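Local coordinates for protein adenosine kinase, putative (Trypanosoma brucei, PDB 3OTX) that probably phosphorylates adenosine to AMP with ATP and magnesium in purine salvage, and here holds the two-headed inhibitor bis(adenosine)-5'-pentaphosphate, at residues L17-A22 / G123-C128; L34-A39 / C128-E133; V70-Q75 / E106-V111; A74-Q79 / E341-S346. The protein carries 1 engineered substitution. All coordinates share one frame; numbering follows the deposited sequence.

Contact 1: L17-A22 / G123-C128. With AP5 (bis(adenosine)-5'-pentaphosphate), chain C.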
loop_
_atom_site.group_PDB
_atom_site.type_symbol
_atom_site.label_atom_id
_atom_site.label_comp_id
_atom_site.label_asym_id
_atom_site.label_seq_id
_atom_site.Cartn_x
_atom_site.Cartn_y
_atom_site.Cartn_z
ATOM N N LEU A 17 -5.644 -2.779 -9.230
ATOM C CA LEU A 17 -6.570 -1.851 -9.879
ATOM C C LEU A 17 -5.862 -1.141 -11.006
ATOM O O LEU A 17 -4.678 -0.826 -10.869
ATOM C CB LEU A 17 -7.041 -0.779 -8.880
ATOM C CG LEU A 17 -7.572 -1.234 -7.531
ATOM C CD1 LEU A 17 -7.852 0.008 -6.656
ATOM C CD2 LEU A 17 -8.858 -2.056 -7.740
ATOM N N LEU A 18 -6.560 -0.893 -12.107
ATOM C CA LEU A 18 -6.043 -0.003 -13.129
ATOM C C LEU A 18 -6.380 1.445 -12.770
ATOM O O LEU A 18 -7.564 1.790 -12.562
ATOM C CB LEU A 18 -6.668 -0.360 -14.485
ATOM C CG LEU A 18 -5.896 0.375 -15.603
ATOM C CD1 LEU A 18 -4.704 -0.483 -16.143
ATOM C CD2 LEU A 18 -6.755 0.955 -16.699
ATOM N N ASP A 19 -5.365 2.307 -12.735
ATOM C CA ASP A 19 -5.628 3.712 -12.412
ATOM C C ASP A 19 -6.017 4.505 -13.638
ATOM O O ASP A 19 -5.338 4.460 -14.672
ATOM C CB ASP A 19 -4.393 4.356 -11.804
ATOM C CG ASP A 19 -4.130 3.903 -10.382
ATOM O OD1 ASP A 19 -5.023 3.284 -9.752
ATOM O OD2 ASP A 19 -3.034 4.222 -9.892
ATOM N N VAL A 20 -7.123 5.241 -13.523
ATOM C CA VAL A 20 -7.665 6.055 -14.604
ATOM C C VAL A 20 -7.514 7.486 -14.091
ATOM O O VAL A 20 -8.262 7.918 -13.219
ATOM C CB VAL A 20 -9.128 5.640 -14.932
ATOM C CG1 VAL A 20 -9.715 6.446 -16.116
ATOM C CG2 VAL A 20 -9.191 4.156 -15.283
ATOM N N SER A 21 -6.510 8.187 -14.620
ATOM C CA SER A 21 -6.014 9.426 -14.055
ATOM C C SER A 21 -6.325 10.574 -14.996
ATOM O O SER A 21 -6.139 10.457 -16.216
ATOM C CB SER A 21 -4.489 9.320 -13.894
ATOM O OG SER A 21 -3.953 10.386 -13.140
ATOM N N ALA A 22 -6.834 11.666 -14.438
ATOM C CA ALA A 22 -7.043 12.897 -15.200
ATOM C C ALA A 22 -7.043 14.110 -14.282
ATOM O O ALA A 22 -7.318 14.006 -13.075
ATOM C CB ALA A 22 -8.348 12.836 -16.003
ATOM N N GLY A 123 -10.677 -4.468 -11.382
ATOM C CA GLY A 123 -10.884 -3.219 -10.683
ATOM C C GLY A 123 -10.185 -2.026 -11.304
ATOM O O GLY A 123 -9.220 -2.168 -12.062
ATOM N N ALA A 124 -10.682 -0.836 -10.960
ATOM C CA ALA A 124 -10.094 0.400 -11.449
ATOM C C ALA A 124 -10.199 1.456 -10.359
ATOM O O ALA A 124 -11.077 1.377 -9.475
ATOM C CB ALA A 124 -10.823 0.887 -12.742
ATOM N N CYS A 125 -9.341 2.466 -10.437
ATOM C CA CYS A 125 -9.363 3.536 -9.448
ATOM C C CYS A 125 -9.359 4.826 -10.229
ATOM O O CYS A 125 -8.454 5.060 -11.038
ATOM C CB CYS A 125 -8.145 3.460 -8.520
ATOM S SG CYS A 125 -8.281 4.714 -7.170
ATOM N N ALA A 126 -10.368 5.659 -10.005
ATOM C CA ALA A 126 -10.370 7.009 -10.605
ATOM C C ALA A 126 -9.381 7.860 -9.803
ATOM O O ALA A 126 -9.472 7.956 -8.589
ATOM C CB ALA A 126 -11.761 7.617 -10.596
ATOM N N VAL A 127 -8.401 8.454 -10.484
ATOM C CA VAL A 127 -7.398 9.280 -9.817
ATOM C C VAL A 127 -7.649 10.700 -10.309
ATOM O O VAL A 127 -7.342 11.040 -11.460
ATOM C CB VAL A 127 -5.981 8.803 -10.149
ATOM C CG1 VAL A 127 -4.944 9.694 -9.473
ATOM C CG2 VAL A 127 -5.780 7.351 -9.668
ATOM N N CYS A 128 -8.310 11.497 -9.471
ATOM C CA CYS A 128 -8.770 12.830 -9.868
ATOM C C CYS A 128 -7.770 13.861 -9.335
ATOM O O CYS A 128 -7.613 14.007 -8.122
ATOM C CB CYS A 128 -10.185 13.099 -9.342
ATOM S SG CYS A 128 -11.343 11.760 -9.641
HETATM P PA AP5 C . 3.934 11.163 2.530
HETATM O O1A AP5 C . 3.328 12.437 1.950
HETATM O O2A AP5 C . 3.972 11.130 4.045
HETATM O O3A AP5 C . 3.169 9.824 2.066
HETATM P PB AP5 C . 1.578 9.637 1.867
HETATM O O1B AP5 C . 0.780 10.687 2.576
HETATM O O2B AP5 C . 1.280 8.212 2.183
HETATM O O3B AP5 C . 1.509 9.884 0.295
HETATM P PG AP5 C . 0.325 10.270 -0.698
HETATM O O1G AP5 C . 0.957 10.937 -1.880
HETATM O O2G AP5 C . -0.710 11.209 -0.119
HETATM O O3G AP5 C . -0.161 8.850 -1.092
HETATM P PD AP5 C . -1.355 8.386 -2.078
HETATM O O1D AP5 C . -2.114 9.537 -2.714
HETATM O O2D AP5 C . -2.127 7.359 -1.298
HETATM O O3D AP5 C . -0.507 7.714 -3.270
HETATM P PE AP5 C . 0.016 6.188 -3.319
HETATM O O1E AP5 C . 0.495 5.775 -1.956
HETATM O O2E AP5 C . 0.985 6.035 -4.490
HETATM O O5F AP5 C . 5.374 10.966 1.852
HETATM C C5F AP5 C . 6.121 9.768 2.059
HETATM C C4F AP5 C . 7.583 10.057 1.819
HETATM O O4F AP5 C . 7.759 10.641 0.521
HETATM C C3F AP5 C . 8.189 11.101 2.752
HETATM O O3F AP5 C . 8.648 10.479 3.927
HETATM C C2F AP5 C . 9.261 11.734 1.914
HETATM O O2F AP5 C . 10.411 10.926 1.920
HETATM C C1F AP5 C . 8.664 11.676 0.505
HETATM N N9A AP5 C . 7.919 12.910 0.123
HETATM C C8A AP5 C . 6.534 13.044 -0.012
HETATM N N7A AP5 C . 6.280 14.325 -0.398
HETATM C C5A AP5 C . 7.455 14.985 -0.523
HETATM C C6A AP5 C . 7.792 16.261 -0.917
HETATM N N6A AP5 C . 6.880 17.121 -1.377
HETATM N N1A AP5 C . 9.119 16.616 -0.952
HETATM C C2A AP5 C . 10.127 15.722 -0.627
HETATM N N3A AP5 C . 9.777 14.444 -0.246
HETATM C C4A AP5 C . 8.481 14.077 -0.217
HETATM O O5J AP5 C . -1.333 5.338 -3.626
HETATM C C5J AP5 C . -2.045 5.559 -4.831
HETATM C C4J AP5 C . -2.638 4.206 -5.185
HETATM O O4J AP5 C . -3.712 3.873 -4.289
HETATM C C3J AP5 C . -3.312 4.169 -6.561
HETATM O O3J AP5 C . -2.443 3.465 -7.448
HETATM C C2J AP5 C . -4.652 3.454 -6.323
HETATM O O2J AP5 C . -4.923 2.423 -7.265
HETATM C C1J AP5 C . -4.460 2.879 -4.941
HETATM N N9B AP5 C . -5.720 2.615 -4.232
HETATM C C8B AP5 C . -6.681 3.549 -3.953
HETATM N N7B AP5 C . -7.698 2.897 -3.332
HETATM C C5B AP5 C . -7.376 1.570 -3.220
HETATM C C6B AP5 C . -8.041 0.470 -2.665
HETATM N N6B AP5 C . -9.285 0.525 -2.162
HETATM N N1B AP5 C . -7.402 -0.734 -2.773
HETATM C C2B AP5 C . -6.134 -0.900 -3.281
HETATM N N3B AP5 C . -5.499 0.175 -3.867
HETATM C C4B AP5 C . -6.114 1.393 -3.792
#
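Backbone bonds run in parallel-strand register from L18 to A22: L18 N and V20 N donate to G123 O and C125 O, C125 N and V127 N to L18 O and V20 O. V20 N to C125 O is short and nearly straight (2.8 Å, 175°), and the last rung, A22 N to V127 O, is 3.1 Å.

Ligand contacts come from the L17, D19 and C125 face. D19 CG stands anti to the carbonyl carbon (chi1 -73°), which turns the carboxylate toward C125 and the ribose. Its two oxygens grip the diol in bidentate fashion, OD1 accepting from ligand O2J and OD2 from O3J, each at 2.6 Å. D19 OD1 also lies 3.4 Å from C125 CB, and L17 CD1 reaches C4B of the adenine at 3.6 Å.

The apolar pair on this face is L17 CD1 with C125 CB, 3.9 Å apart; V127 CG2 lies against the carboxylate carbon of D19.

The pair forms the middle of the five-stranded lid sheet of this ribokinase-family kinase, flanked by strands 60-63 and 133-141, with helix 49-54 packing on A22, A124 and A126.

Contact 2: L34-A39 / C128-E133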
loop_
_atom_site.group_PDB
_atom_site.type_symbol
_atom_site.label_atom_id
_atom_site.label_comp_id
_atom_site.label_asym_id
_atom_site.label_seq_id
_atom_site.Cartn_x
_atom_site.Cartn_y
_atom_site.Cartn_z
ATOM N N LEU A 34 -17.033 14.473 -3.536
ATOM C CA LEU A 34 -15.700 14.038 -3.121
ATOM C C LEU A 34 -14.974 15.085 -2.295
ATOM O O LEU A 34 -15.128 16.286 -2.532
ATOM C CB LEU A 34 -14.824 13.683 -4.335
ATOM C CG LEU A 34 -15.395 12.694 -5.360
ATOM C CD1 LEU A 34 -14.473 12.610 -6.586
ATOM C CD2 LEU A 34 -15.602 11.311 -4.744
ATOM N N GLU A 35 -14.184 14.592 -1.347
ATOM C CA GLU A 35 -13.379 15.444 -0.489
ATOM C C GLU A 35 -11.955 15.454 -1.055
ATOM O O GLU A 35 -11.286 14.409 -1.173
ATOM C CB GLU A 35 -13.384 14.920 0.962
ATOM C CG GLU A 35 -13.162 16.031 2.000
ATOM C CD GLU A 35 -12.600 15.524 3.328
ATOM O OE1 GLU A 35 -12.765 14.326 3.654
ATOM O OE2 GLU A 35 -11.988 16.338 4.049
ATOM N N ARG A 36 -11.491 16.646 -1.410
ATOM C CA ARG A 36 -10.165 16.782 -2.026
ATOM C C ARG A 36 -9.063 16.072 -1.257
ATOM O O ARG A 36 -8.939 16.231 -0.042
ATOM C CB ARG A 36 -9.823 18.266 -2.203
ATOM C CG ARG A 36 -8.521 18.520 -2.947
ATOM C CD ARG A 36 -8.089 19.979 -2.791
ATOM N NE ARG A 36 -8.987 20.898 -3.472
ATOM C CZ ARG A 36 -8.709 21.492 -4.624
ATOM N NH1 ARG A 36 -7.540 21.288 -5.222
ATOM N NH2 ARG A 36 -9.598 22.304 -5.167
ATOM N N GLY A 37 -8.272 15.276 -1.967
ATOM C CA GLY A 37 -7.097 14.606 -1.384
ATOM C C GLY A 37 -7.348 13.336 -0.592
ATOM O O GLY A 37 -6.426 12.799 0.033
ATOM N N THR A 38 -8.579 12.835 -0.643
ATOM C CA THR A 38 -8.979 11.622 0.059
ATOM C C THR A 38 -9.158 10.446 -0.899
ATOM O O THR A 38 -9.302 10.660 -2.120
ATOM C CB THR A 38 -10.285 11.808 0.845
ATOM O OG1 THR A 38 -11.388 12.004 -0.057
ATOM C CG2 THR A 38 -10.162 12.988 1.792
ATOM N N ALA A 39 -9.144 9.233 -0.345
ATOM C CA ALA A 39 -9.500 8.007 -1.071
ATOM C C ALA A 39 -10.807 7.483 -0.498
ATOM O O ALA A 39 -11.023 7.565 0.701
ATOM C CB ALA A 39 -8.423 6.950 -0.916
ATOM N N CYS A 128 -8.310 11.497 -9.471
ATOM C CA CYS A 128 -8.770 12.830 -9.868
ATOM C C CYS A 128 -7.770 13.861 -9.335
ATOM O O CYS A 128 -7.613 14.007 -8.122
ATOM C CB CYS A 128 -10.185 13.099 -9.342
ATOM S SG CYS A 128 -11.343 11.760 -9.641
ATOM N N ILE A 129 -7.064 14.530 -10.252
ATOM C CA ILE A 129 -5.931 15.382 -9.889
ATOM C C ILE A 129 -6.417 16.831 -9.943
ATOM O O ILE A 129 -6.932 17.299 -10.947
ATOM C CB ILE A 129 -4.712 15.181 -10.854
ATOM C CG1 ILE A 129 -4.270 13.715 -10.878
ATOM C CG2 ILE A 129 -3.540 16.079 -10.452
ATOM C CD1 ILE A 129 -3.230 13.393 -11.960
ATOM N N THR A 130 -6.279 17.506 -8.812
ATOM C CA THR A 130 -6.609 18.925 -8.718
ATOM C C THR A 130 -5.366 19.561 -8.137
ATOM O O THR A 130 -5.131 19.520 -6.920
ATOM C CB THR A 130 -7.822 19.171 -7.800
ATOM O OG1 THR A 130 -7.575 18.582 -6.519
ATOM C CG2 THR A 130 -9.080 18.569 -8.401
ATOM N N GLY A 131 -4.540 20.087 -9.037
ATOM C CA GLY A 131 -3.310 20.763 -8.665
ATOM C C GLY A 131 -2.337 19.797 -8.054
ATOM O O GLY A 131 -1.885 18.860 -8.707
ATOM N N LYS A 132 -2.046 20.016 -6.781
ATOM C CA LYS A 132 -1.032 19.255 -6.071
ATOM C C LYS A 132 -1.647 18.013 -5.429
ATOM O O LYS A 132 -0.933 17.111 -4.986
ATOM C CB LYS A 132 -0.366 20.151 -5.022
ATOM C CG LYS A 132 -0.397 21.622 -5.418
ATOM C CD LYS A 132 0.772 22.436 -4.889
ATOM C CE LYS A 132 0.726 23.835 -5.495
ATOM N NZ LYS A 132 1.807 24.726 -5.007
ATOM N N GLU A 133 -2.981 17.966 -5.410
ATOM C CA GLU A 133 -3.711 16.902 -4.708
ATOM C C GLU A 133 -4.413 15.916 -5.639
ATOM O O GLU A 133 -4.829 16.264 -6.744
ATOM C CB GLU A 133 -4.705 17.500 -3.711
ATOM C CG GLU A 133 -4.031 18.326 -2.628
ATOM C CD GLU A 133 -5.019 19.024 -1.729
ATOM O OE1 GLU A 133 -5.666 18.335 -0.908
ATOM O OE2 GLU A 133 -5.145 20.266 -1.840
#
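E35 O is gripped by two donors of one residue, T38 OG1 at 2.7 Å and T38 N at 3.2 Å, and this double hold closes the type II turn E35-T38 that carries R36 and G37 to the other segment. Facing it is a two-residue beta hairpin, strands 122-130 and 133-141 joined through a type II' turn from T130 to E133; T130 N to E133 O (2.8 Å) and the return bond from E133 N to T130 O fasten it. The contact therefore sets the loop before strand 39-41 against a hairpin end of the lid sheet.

R36 makes the largest single contribution. Its CG stands anti to the backbone N (chi1 -175°), and with chi2 extended CG and CD pass across the E133 side chain at about a right angle; the bend at chi3 (-68°) then turns the guanidinium toward T130. CD rather than the guanidinium touches the acid: R36 CD lies 3.1 Å from E133 OE2, whereas NE stays 4.2 Å from that oxygen, too long for a salt bridge. The ionic partner of R36 is D26, which NH2 meets. G37, at positive phi, gives its N to T135 OG1, and T38 pairs with L136 through the backbone, tying the turn to strand 133-141. Deeper in, L34 CD1 rests 4.5 Å from C128 SG, and at the hairpin R36 NH1 reaches T130 CB at 3.3 Å.

Contact 3: V70-Q75 / E106-V111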
loop_
_atom_site.group_PDB
_atom_site.type_symbol
_atom_site.label_atom_id
_atom_site.label_comp_id
_atom_site.label_asym_id
_atom_site.label_seq_id
_atom_site.Cartn_x
_atom_site.Cartn_y
_atom_site.Cartn_z
ATOM N N VAL A 70 3.577 -1.028 -4.424
ATOM C CA VAL A 70 4.604 -1.331 -3.420
ATOM C C VAL A 70 5.493 -2.452 -3.961
ATOM O O VAL A 70 6.728 -2.367 -3.905
ATOM C CB VAL A 70 3.997 -1.739 -2.064
ATOM C CG1 VAL A 70 5.084 -2.276 -1.127
ATOM C CG2 VAL A 70 3.317 -0.534 -1.400
ATOM N N ALA A 71 4.843 -3.494 -4.497
ATOM C CA ALA A 71 5.583 -4.639 -5.003
ATOM C C ALA A 71 6.501 -4.227 -6.154
ATOM O O ALA A 71 7.649 -4.669 -6.251
ATOM C CB ALA A 71 4.610 -5.696 -5.502
ATOM N N ARG A 72 6.014 -3.352 -7.031
ATOM C CA ARG A 72 6.802 -2.964 -8.193
ATOM C C ARG A 72 7.967 -2.079 -7.782
ATOM O O ARG A 72 9.034 -2.226 -8.335
ATOM C CB ARG A 72 5.933 -2.261 -9.269
ATOM C CG ARG A 72 4.955 -3.228 -9.944
ATOM C CD ARG A 72 3.908 -2.458 -10.761
ATOM N NE ARG A 72 4.527 -1.904 -11.936
ATOM C CZ ARG A 72 4.025 -0.925 -12.672
ATOM N NH1 ARG A 72 2.857 -0.374 -12.342
ATOM N NH2 ARG A 72 4.694 -0.511 -13.744
ATOM N N VAL A 73 7.772 -1.197 -6.794
ATOM C CA VAL A 73 8.882 -0.366 -6.311
ATOM C C VAL A 73 9.921 -1.242 -5.604
ATOM O O VAL A 73 11.122 -1.102 -5.895
ATOM C CB VAL A 73 8.383 0.731 -5.388
ATOM C CG1 VAL A 73 9.587 1.460 -4.729
ATOM C CG2 VAL A 73 7.522 1.731 -6.203
ATOM N N ALA A 74 9.462 -2.184 -4.780
ATOM C CA ALA A 74 10.415 -3.126 -4.109
ATOM C C ALA A 74 11.217 -3.934 -5.120
ATOM O O ALA A 74 12.445 -4.021 -5.028
ATOM C CB ALA A 74 9.665 -4.040 -3.122
ATOM N N GLN A 75 10.529 -4.444 -6.146
ATOM C CA GLN A 75 11.235 -5.255 -7.149
ATOM C C GLN A 75 12.240 -4.403 -7.937
ATOM O O GLN A 75 13.326 -4.855 -8.293
ATOM C CB GLN A 75 10.193 -5.929 -8.070
ATOM C CG GLN A 75 10.757 -7.009 -9.033
ATOM C CD GLN A 75 11.272 -8.234 -8.301
ATOM O OE1 GLN A 75 10.536 -8.912 -7.541
ATOM N NE2 GLN A 75 12.581 -8.451 -8.416
ATOM N N GLU A 106 4.489 -8.891 -14.121
ATOM C CA GLU A 106 5.332 -10.039 -14.503
ATOM C C GLU A 106 6.547 -9.630 -15.322
ATOM O O GLU A 106 7.648 -10.191 -15.160
ATOM C CB GLU A 106 4.527 -11.105 -15.274
ATOM C CG GLU A 106 3.582 -11.879 -14.351
ATOM C CD GLU A 106 2.802 -12.951 -15.093
ATOM O OE1 GLU A 106 2.687 -12.914 -16.339
ATOM O OE2 GLU A 106 2.315 -13.870 -14.411
ATOM N N HIS A 107 6.365 -8.687 -16.250
ATOM C CA HIS A 107 7.472 -8.154 -16.996
ATOM C C HIS A 107 8.564 -7.611 -16.054
ATOM O O HIS A 107 9.760 -7.768 -16.382
ATOM C CB HIS A 107 6.963 -7.067 -17.978
ATOM C CG HIS A 107 8.056 -6.401 -18.739
ATOM N ND1 HIS A 107 8.392 -5.084 -18.514
ATOM C CD2 HIS A 107 8.925 -6.870 -19.662
ATOM C CE1 HIS A 107 9.402 -4.763 -19.296
ATOM N NE2 HIS A 107 9.747 -5.824 -20.010
ATOM N N GLU A 108 8.160 -6.968 -14.961
ATOM C CA GLU A 108 9.101 -6.407 -13.963
ATOM C C GLU A 108 9.705 -7.455 -13.027
ATOM O O GLU A 108 10.625 -7.134 -12.275
ATOM C CB GLU A 108 8.482 -5.233 -13.214
ATOM C CG GLU A 108 8.332 -4.043 -14.169
ATOM C CD GLU A 108 7.394 -2.990 -13.683
ATOM O OE1 GLU A 108 7.089 -2.973 -12.491
ATOM O OE2 GLU A 108 6.990 -2.159 -14.519
ATOM N N GLY A 109 9.218 -8.698 -13.089
ATOM C CA GLY A 109 9.807 -9.786 -12.259
ATOM C C GLY A 109 8.971 -10.159 -11.041
ATOM O O GLY A 109 9.420 -10.950 -10.212
ATOM N N ILE A 110 7.772 -9.603 -10.910
ATOM C CA ILE A 110 6.886 -10.000 -9.828
ATOM C C ILE A 110 6.216 -11.319 -10.188
ATOM O O ILE A 110 5.770 -11.500 -11.328
ATOM C CB ILE A 110 5.830 -8.912 -9.545
ATOM C CG1 ILE A 110 6.563 -7.638 -9.060
ATOM C CG2 ILE A 110 4.775 -9.373 -8.501
ATOM C CD1 ILE A 110 5.809 -6.454 -9.278
ATOM N N VAL A 111 6.159 -12.244 -9.232
ATOM C CA VAL A 111 5.361 -13.447 -9.436
ATOM C C VAL A 111 3.920 -13.081 -9.093
ATOM O O VAL A 111 3.617 -12.632 -7.991
ATOM C CB VAL A 111 5.856 -14.608 -8.555
ATOM C CG1 VAL A 111 4.953 -15.840 -8.781
ATOM C CG2 VAL A 111 7.313 -14.901 -8.884
HETATM O O HOH W 1 9.338 -3.268 -10.763
#
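E108 lies at the edge of the R72 guanidinium, near its plane, with the guanidinium and carboxylate planes 28° apart. NE and NH2 grip the acid side-on, one to each oxygen: R72 NE to E108 OE1 at 2.8 Å (172°) and R72 NH2 to E108 OE2 at 2.9 Å. Both oxygens lie close to the guanidinium plane; OE2 uses its syn lone pair, while OE1 is met on its syn side but out of the carboxylate plane. A water donates to R72 O and to E108 OE1, so OE1 has two donors and the ion pair is tied to the helix backbone.

E108 sits at the end of helix 96-108, where G109, at positive phi, closes a Schellman motif. The chain then turns toward strand 111-116. Beside the ion pair, I110 CD1 presses on R72 CG at 3.4 Å, crossing that chain at about a right angle, and approaches A71 CB at 4.0 Å. Q75 CG, anti to the backbone N (chi1 -170°), comes 3.2 Å from E108 O, and the bend at chi2 turns the amide toward G109.

Contact 4: A74-Q79 / E341-S346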
loop_
_atom_site.group_PDB
_atom_site.type_symbol
_atom_site.label_atom_id
_atom_site.label_comp_id
_atom_site.label_asym_id
_atom_site.label_seq_id
_atom_site.Cartn_x
_atom_site.Cartn_y
_atom_site.Cartn_z
ATOM N N ALA A 74 9.462 -2.184 -4.780
ATOM C CA ALA A 74 10.415 -3.126 -4.109
ATOM C C ALA A 74 11.217 -3.934 -5.120
ATOM O O ALA A 74 12.445 -4.021 -5.028
ATOM C CB ALA A 74 9.665 -4.040 -3.122
ATOM N N GLN A 75 10.529 -4.444 -6.146
ATOM C CA GLN A 75 11.235 -5.255 -7.149
ATOM C C GLN A 75 12.240 -4.403 -7.937
ATOM O O GLN A 75 13.326 -4.855 -8.293
ATOM C CB GLN A 75 10.193 -5.929 -8.070
ATOM C CG GLN A 75 10.757 -7.009 -9.033
ATOM C CD GLN A 75 11.272 -8.234 -8.301
ATOM O OE1 GLN A 75 10.536 -8.912 -7.541
ATOM N NE2 GLN A 75 12.581 -8.451 -8.416
ATOM N N TRP A 76 11.871 -3.154 -8.227
ATOM C CA TRP A 76 12.739 -2.226 -8.966
ATOM C C TRP A 76 14.059 -2.021 -8.224
ATOM O O TRP A 76 15.105 -1.791 -8.827
ATOM C CB TRP A 76 12.039 -0.857 -9.144
ATOM C CG TRP A 76 12.849 0.222 -9.808
ATOM C CD1 TRP A 76 13.214 0.283 -11.108
ATOM C CD2 TRP A 76 13.318 1.430 -9.200
ATOM N NE1 TRP A 76 13.932 1.436 -11.358
ATOM C CE2 TRP A 76 14.001 2.159 -10.192
ATOM C CE3 TRP A 76 13.227 1.959 -7.905
ATOM C CZ2 TRP A 76 14.612 3.390 -9.929
ATOM C CZ3 TRP A 76 13.834 3.186 -7.643
ATOM C CH2 TRP A 76 14.500 3.890 -8.649
ATOM N N MET A 77 13.988 -2.102 -6.901
ATOM C CA MET A 77 15.190 -1.941 -6.074
ATOM C C MET A 77 16.020 -3.207 -5.943
ATOM O O MET A 77 17.105 -3.164 -5.349
ATOM C CB MET A 77 14.796 -1.510 -4.671
ATOM C CG MET A 77 14.332 -0.070 -4.552
ATOM S SD MET A 77 15.573 1.154 -4.982
ATOM C CE MET A 77 16.721 1.000 -3.595
ATOM N N GLN A 78 15.503 -4.331 -6.440
ATOM C CA GLN A 78 16.203 -5.610 -6.354
ATOM C C GLN A 78 16.211 -6.289 -7.736
ATOM O O GLN A 78 15.704 -7.383 -7.898
ATOM C CB GLN A 78 15.533 -6.508 -5.296
ATOM C CG GLN A 78 15.662 -5.994 -3.833
ATOM C CD GLN A 78 17.093 -5.997 -3.313
ATOM O OE1 GLN A 78 17.971 -6.581 -3.918
ATOM N NE2 GLN A 78 17.331 -5.306 -2.195
ATOM N N GLN A 79 16.735 -5.616 -8.755
ATOM C CA GLN A 79 16.554 -6.119 -10.111
ATOM C C GLN A 79 17.383 -7.374 -10.426
ATOM O O GLN A 79 17.116 -8.044 -11.407
ATOM C CB GLN A 79 16.751 -5.025 -11.157
ATOM C CG GLN A 79 15.600 -4.021 -11.216
ATOM C CD GLN A 79 15.876 -2.953 -12.224
ATOM O OE1 GLN A 79 16.377 -3.244 -13.306
ATOM N NE2 GLN A 79 15.553 -1.704 -11.890
ATOM N N GLU A 341 15.416 3.641 -15.465
ATOM C CA GLU A 341 15.734 2.211 -15.569
ATOM C C GLU A 341 16.137 1.540 -14.262
ATOM O O GLU A 341 15.536 0.551 -13.856
ATOM C CB GLU A 341 16.845 1.988 -16.598
ATOM C CG GLU A 341 17.239 0.519 -16.803
ATOM C CD GLU A 341 18.622 0.350 -17.430
ATOM O OE1 GLU A 341 19.626 0.730 -16.784
ATOM O OE2 GLU A 341 18.702 -0.176 -18.564
ATOM N N LYS A 342 17.167 2.080 -13.625
ATOM C CA LYS A 342 17.779 1.446 -12.470
ATOM C C LYS A 342 17.932 2.471 -11.363
ATOM O O LYS A 342 18.127 3.659 -11.627
ATOM C CB LYS A 342 19.146 0.842 -12.825
ATOM C CG LYS A 342 19.084 -0.533 -13.508
ATOM C CD LYS A 342 20.462 -0.946 -14.049
ATOM C CE LYS A 342 20.435 -2.295 -14.784
ATOM N NZ LYS A 342 21.814 -2.817 -15.071
ATOM N N PRO A 343 17.836 2.017 -10.112
ATOM C CA PRO A 343 18.040 2.922 -8.989
ATOM C C PRO A 343 19.488 3.407 -8.898
ATOM O O PRO A 343 20.394 2.737 -9.391
ATOM C CB PRO A 343 17.711 2.069 -7.766
ATOM C CG PRO A 343 17.555 0.671 -8.239
ATOM C CD PRO A 343 17.513 0.636 -9.708
ATOM N N SER A 344 19.677 4.565 -8.270
ATOM C CA SER A 344 20.992 5.133 -8.012
ATOM C C SER A 344 21.253 5.159 -6.509
ATOM O O SER A 344 22.027 5.969 -6.025
ATOM C CB SER A 344 21.047 6.560 -8.558
ATOM O OG SER A 344 19.962 7.315 -8.028
ATOM N N PHE A 345 20.588 4.267 -5.782
ATOM C CA PHE A 345 20.651 4.208 -4.326
ATOM C C PHE A 345 20.437 2.753 -4.008
ATOM O O PHE A 345 19.524 2.119 -4.552
ATOM C CB PHE A 345 19.508 5.060 -3.736
ATOM C CG PHE A 345 19.325 4.970 -2.225
ATOM C CD1 PHE A 345 19.542 6.097 -1.424
ATOM C CD2 PHE A 345 18.870 3.800 -1.616
ATOM C CE1 PHE A 345 19.357 6.052 -0.031
ATOM C CE2 PHE A 345 18.673 3.744 -0.232
ATOM C CZ PHE A 345 18.920 4.871 0.565
ATOM N N SER A 346 21.284 2.213 -3.144
ATOM C CA SER A 346 21.045 0.879 -2.622
ATOM C C SER A 346 21.019 0.887 -1.100
ATOM O O SER A 346 21.785 1.615 -0.452
ATOM C CB SER A 346 22.063 -0.131 -3.168
ATOM O OG SER A 346 23.345 0.442 -3.222
#
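A chi1 of 176° sends the W76 indole away from its own backbone N to meet the 341-346 segment, while M77, bent at chi2 and chi3, curls its thioether over P343. The extended chain of Q79 carries its amide to E341 O.

P343 CB sits over one face of the W76 six-membered ring, a CH-pi contact 4.0 Å from the centroid and 19° off the normal. The same P343 CB also meets M77 SD at 3.6 Å, and M77 CE goes on to F345 CD2 at 4.0 Å.

E341 O is the polar focus. Q79 NE2 donates to it at 3.0 Å (165°), nearly in its own amide plane, and W76 NE1 adds a weak bond from the ring edge. NE2 also donates to W76 O at 3.1 Å, so this one amide nitrogen bridges two carbonyls.

R334 makes a cation-pi contact with W76, and F345 stacks on Y326. This is surface packing of the C-terminal tail, which also runs along helix 317-332, against the end of helix 66-76 on the larger, ten-stranded-sheet domain of this ribokinase-type kinase.

Overall arrangement
Contacts 1 and 2 lie together in the five-stranded sheet: both use strand 122-130, share C128, and have centres 13 Å apart. A22 O and I129 N, at 2.9 Å, probably join them by a hydrogen bond. Their segments alternate along the chain: 17-22, 34-39, then 123-128 running into 128-133. Contacts 3 and 4 share A74 and Q75 of helix 66-76, their centres 11 Å apart. Contacts 2 and 4 are the most distant pair, about 29 Å between centres. Contact 3 falls wholly between the segments of contacts 1 and 2, whereas contact 4 runs on to the C-terminal tail. Contacts 1 and 2 thus knit the lid beside the nucleoside, while 3 and 4 pack the end of helix 96-108 and the tail around helix 66-76.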